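Long-range contact in beta-alanyl-CoA:ammonia lyase 2 (Clostridium propionicum, PDB 4MTU), which probably acts as a carbon–nitrogen lyase releasing ammonia from beta-alanyl-CoA, and binds zinc in a hot dog fold: residues S49-Y54 / G120-A125. Residues are numbered along the deposited sequence; the frame is centred on the assembly and turned at random.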
ATOM      1  N   SER A  49     -22.026  -6.133  -7.606  0.79 12.42           N
ATOM      2  CA  SER A  49     -22.921  -5.867  -6.486  0.79 12.35           C
ATOM      3  C   SER A  49     -22.430  -4.707  -5.624  0.79 12.67           C
ATOM      4  O   SER A  49     -21.367  -4.113  -5.863  0.79 13.44           O
ATOM      5  CB  SER A  49     -23.181  -7.121  -5.620  0.79 12.70           C
ATOM      6  OG  SER A  49     -22.289  -7.306  -4.550  0.79 13.40           O
ATOM      7  N   LEU A  50     -23.251  -4.418  -4.616  1.00 15.51           N
ATOM      8  CA  LEU A  50     -22.969  -3.436  -3.575  1.00 15.60           C
ATOM      9  C   LEU A  50     -23.131  -4.218  -2.252  1.00 15.10           C
ATOM     10  O   LEU A  50     -24.103  -4.962  -2.044  1.00 16.32           O
ATOM     11  CB  LEU A  50     -23.888  -2.248  -3.661  1.00 18.43           C
ATOM     12  CG  LEU A  50     -23.779  -1.420  -4.989  1.00 21.26           C
ATOM     13  CD1 LEU A  50     -24.977  -0.462  -5.097  1.00 26.95           C
ATOM     14  CD2 LEU A  50     -22.434  -0.743  -5.140  1.00 25.85           C
ATOM     15  N   PHE A  51     -22.208  -4.040  -1.315  1.00 16.16           N
ATOM     16  CA  PHE A  51     -22.306  -4.698  -0.015  1.00 16.42           C
ATOM     17  C   PHE A  51     -23.225  -3.881   0.933  1.00 15.42           C
ATOM     18  O   PHE A  51     -22.995  -2.695   1.155  1.00 18.01           O
ATOM     19  CB  PHE A  51     -20.868  -4.876   0.521  1.00 17.32           C
ATOM     20  CG  PHE A  51     -20.739  -6.143   1.368  1.00 16.11           C
ATOM     21  CD1 PHE A  51     -19.959  -7.199   0.807  1.00 16.96           C
ATOM     22  CD2 PHE A  51     -21.290  -6.309   2.602  1.00 18.47           C
ATOM     23  CE1 PHE A  51     -19.851  -8.393   1.541  1.00 16.19           C
ATOM     24  CE2 PHE A  51     -21.228  -7.461   3.321  1.00 17.82           C
ATOM     25  CZ  PHE A  51     -20.503  -8.485   2.763  1.00 16.91           C
ATOM     26  N   LEU A  52     -24.337  -4.427   1.435  1.00 15.76           N
ATOM     27  CA  LEU A  52     -25.315  -3.766   2.270  1.00 16.00           C
ATOM     28  C   LEU A  52     -24.951  -3.682   3.746  1.00 15.77           C
ATOM     29  O   LEU A  52     -25.253  -2.719   4.438  1.00 16.86           O
ATOM     30  CB  LEU A  52     -26.698  -4.461   2.228  1.00 19.16           C
ATOM     31  CG  LEU A  52     -27.380  -4.363   0.831  1.00 19.02           C
ATOM     32  CD1 LEU A  52     -28.638  -5.209   0.863  1.00 22.54           C
ATOM     33  CD2 LEU A  52     -27.722  -2.920   0.523  1.00 23.78           C
ATOM     34  N   GLY A  53     -24.385  -4.768   4.268  1.00 16.62           N
ATOM     35  CA  GLY A  53     -24.080  -4.788   5.717  1.00 16.56           C
ATOM     36  C   GLY A  53     -23.811  -6.191   6.166  1.00 13.98           C
ATOM     37  O   GLY A  53     -23.807  -7.178   5.422  1.00 14.42           O
ATOM     38  N   TYR A  54     -23.533  -6.261   7.489  1.00 13.26           N
ATOM     39  CA  TYR A  54     -23.292  -7.502   8.195  1.00 13.04           C
ATOM     40  C   TYR A  54     -24.131  -7.571   9.428  1.00 13.44           C
ATOM     41  O   TYR A  54     -24.338  -6.645  10.174  1.00 15.60           O
ATOM     42  CB  TYR A  54     -21.845  -7.622   8.615  1.00 13.41           C
ATOM     43  CG  TYR A  54     -20.791  -7.823   7.549  1.00 12.77           C
ATOM     44  CD1 TYR A  54     -20.123  -6.759   6.975  1.00 12.84           C
ATOM     45  CD2 TYR A  54     -20.415  -9.075   7.138  1.00 13.02           C
ATOM     46  CE1 TYR A  54     -19.160  -6.906   6.037  1.00 13.06           C
ATOM     47  CE2 TYR A  54     -19.433  -9.273   6.208  1.00 13.80           C
ATOM     48  CZ  TYR A  54     -18.780  -8.179   5.631  1.00 13.23           C
ATOM     49  OH  TYR A  54     -17.812  -8.413   4.729  1.00 15.02           O
ATOM     50  N   GLY A 120     -23.580 -11.699   6.060  1.00 14.23           N
ATOM     51  CA  GLY A 120     -23.627 -10.448   5.339  1.00 16.55           C
ATOM     52  C   GLY A 120     -24.669 -10.449   4.273  1.00 14.34           C
ATOM     53  O   GLY A 120     -25.229 -11.509   3.922  1.00 19.22           O
ATOM     54  N   SER A 121     -24.987  -9.290   3.792  1.00 14.89           N
ATOM     55  CA  SER A 121     -25.918  -9.171   2.686  1.00 17.02           C
ATOM     56  C   SER A 121     -25.408  -8.239   1.619  1.00 15.06           C
ATOM     57  O   SER A 121     -24.785  -7.209   1.926  1.00 16.86           O
ATOM     58  CB  SER A 121     -27.153  -8.562   3.333  0.52 20.04           C
ATOM     59  OG  SER A 121     -27.846  -9.599   4.006  0.52 25.11           O
ATOM     60  N   LEU A 122     -25.624  -8.641   0.395  1.00 15.11           N
ATOM     61  CA  LEU A 122     -25.203  -7.944  -0.787  1.00 13.91           C
ATOM     62  C   LEU A 122     -26.460  -7.640  -1.655  1.00 14.11           C
ATOM     63  O   LEU A 122     -27.490  -8.267  -1.498  1.00 15.06           O
ATOM     64  CB  LEU A 122     -24.144  -8.637  -1.622  1.00 15.50           C
ATOM     65  CG  LEU A 122     -22.838  -8.928  -0.840  1.00 15.70           C
ATOM     66  CD1 LEU A 122     -22.897 -10.264  -0.188  1.00 22.80           C
ATOM     67  CD2 LEU A 122     -21.616  -8.810  -1.737  1.00 16.93           C
ATOM     68  N   PHE A 123     -26.315  -6.636  -2.516  1.00 13.63           N
ATOM     69  CA  PHE A 123     -27.448  -6.118  -3.300  1.00 13.78           C
ATOM     70  C   PHE A 123     -27.054  -5.977  -4.758  1.00 12.81           C
ATOM     71  O   PHE A 123     -25.993  -5.491  -5.097  1.00 13.65           O
ATOM     72  CB  PHE A 123     -27.790  -4.715  -2.758  1.00 15.71           C
ATOM     73  CG  PHE A 123     -28.837  -3.958  -3.507  1.00 17.00           C
ATOM     74  CD1 PHE A 123     -30.174  -4.129  -3.195  1.00 19.73           C
ATOM     75  CD2 PHE A 123     -28.490  -3.062  -4.497  1.00 19.18           C
ATOM     76  CE1 PHE A 123     -31.122  -3.412  -3.893  1.00 22.31           C
ATOM     77  CE2 PHE A 123     -29.439  -2.363  -5.170  1.00 22.05           C
ATOM     78  CZ  PHE A 123     -30.730  -2.555  -4.851  1.00 21.51           C
ATOM     79  N   ILE A 124     -27.978  -6.455  -5.616  1.00 13.65           N
ATOM     80  CA  ILE A 124     -27.871  -6.157  -7.049  1.00 13.32           C
ATOM     81  C   ILE A 124     -29.244  -5.610  -7.465  1.00 14.12           C
ATOM     82  O   ILE A 124     -30.237  -6.319  -7.342  1.00 14.76           O
ATOM     83  CB  ILE A 124     -27.479  -7.328  -7.925  1.00 13.13           C
ATOM     84  CG1 ILE A 124     -26.209  -8.008  -7.463  1.00 13.57           C
ATOM     85  CG2 ILE A 124     -27.401  -6.877  -9.400  1.00 13.77           C
ATOM     86  CD1 ILE A 124     -25.945  -9.349  -8.119  1.00 14.30           C
ATOM     87  N   ALA A 125     -29.304  -4.382  -7.972  1.00 14.91           N
ATOM     88  CA  ALA A 125     -30.592  -3.807  -8.422  1.00 16.78           C
ATOM     89  C   ALA A 125     -31.167  -4.721  -9.517  1.00 16.06           C
ATOM     90  O   ALA A 125     -30.437  -5.295 -10.321  1.00 15.27           O
ATOM     91  CB  ALA A 125     -30.397  -2.417  -8.968  1.00 18.41           C
TER
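Leu122 lies over one face of the Phe51 ring: its CG stands 4.0 Å from the ring centroid, 22° off the normal, which meets the geometry of a CH-pi contact displaced toward the rim. With CG of Leu122 anti to its carbonyl carbon (chi1 -58°), that atom sits over the ring; chi2 (90°) then sets CD2 nearer than CD1, 3.4 Å from Phe51 CD1. Phe51 CE2 in turn sits above the Tyr54 ring, and Gly120 lets both rings lie close over its backbone, its CA 3.9 Å from Tyr54 CD2. Leu52, turned toward strand 120-123 at the bulge, brings CG 3.6 Å from Phe123 CB. The Phe123 ring leads outward, met obliquely by Leu50 CD1 and Leu52 CD2.

Leu50 and Phe123 exchange two backbone hydrogen bonds. A classic beta bulge follows: Ser121 O accepts from Leu52 N at 2.9 Å and, weakly, from Gly53 N at 3.4 Å. Beyond it Ser121 N donates to Gly53 O. Gly53 adopts phi/psi angles that call for glycine.

This pairing joins strand 106-123 to strand 50-59, outermost in this chain's hot dog sheet; Tyr54 packs on Val30 and Trp33 of helix 27-45, Ile124 touches the zinc ligand Asp45, and Gly53 and Tyr54 continue the sheet into a second subunit. Its chemistry is therefore apolar contact on both faces of a backbone ladder, in which one carbonyl serving two amides absorbs the bulge's extra residue.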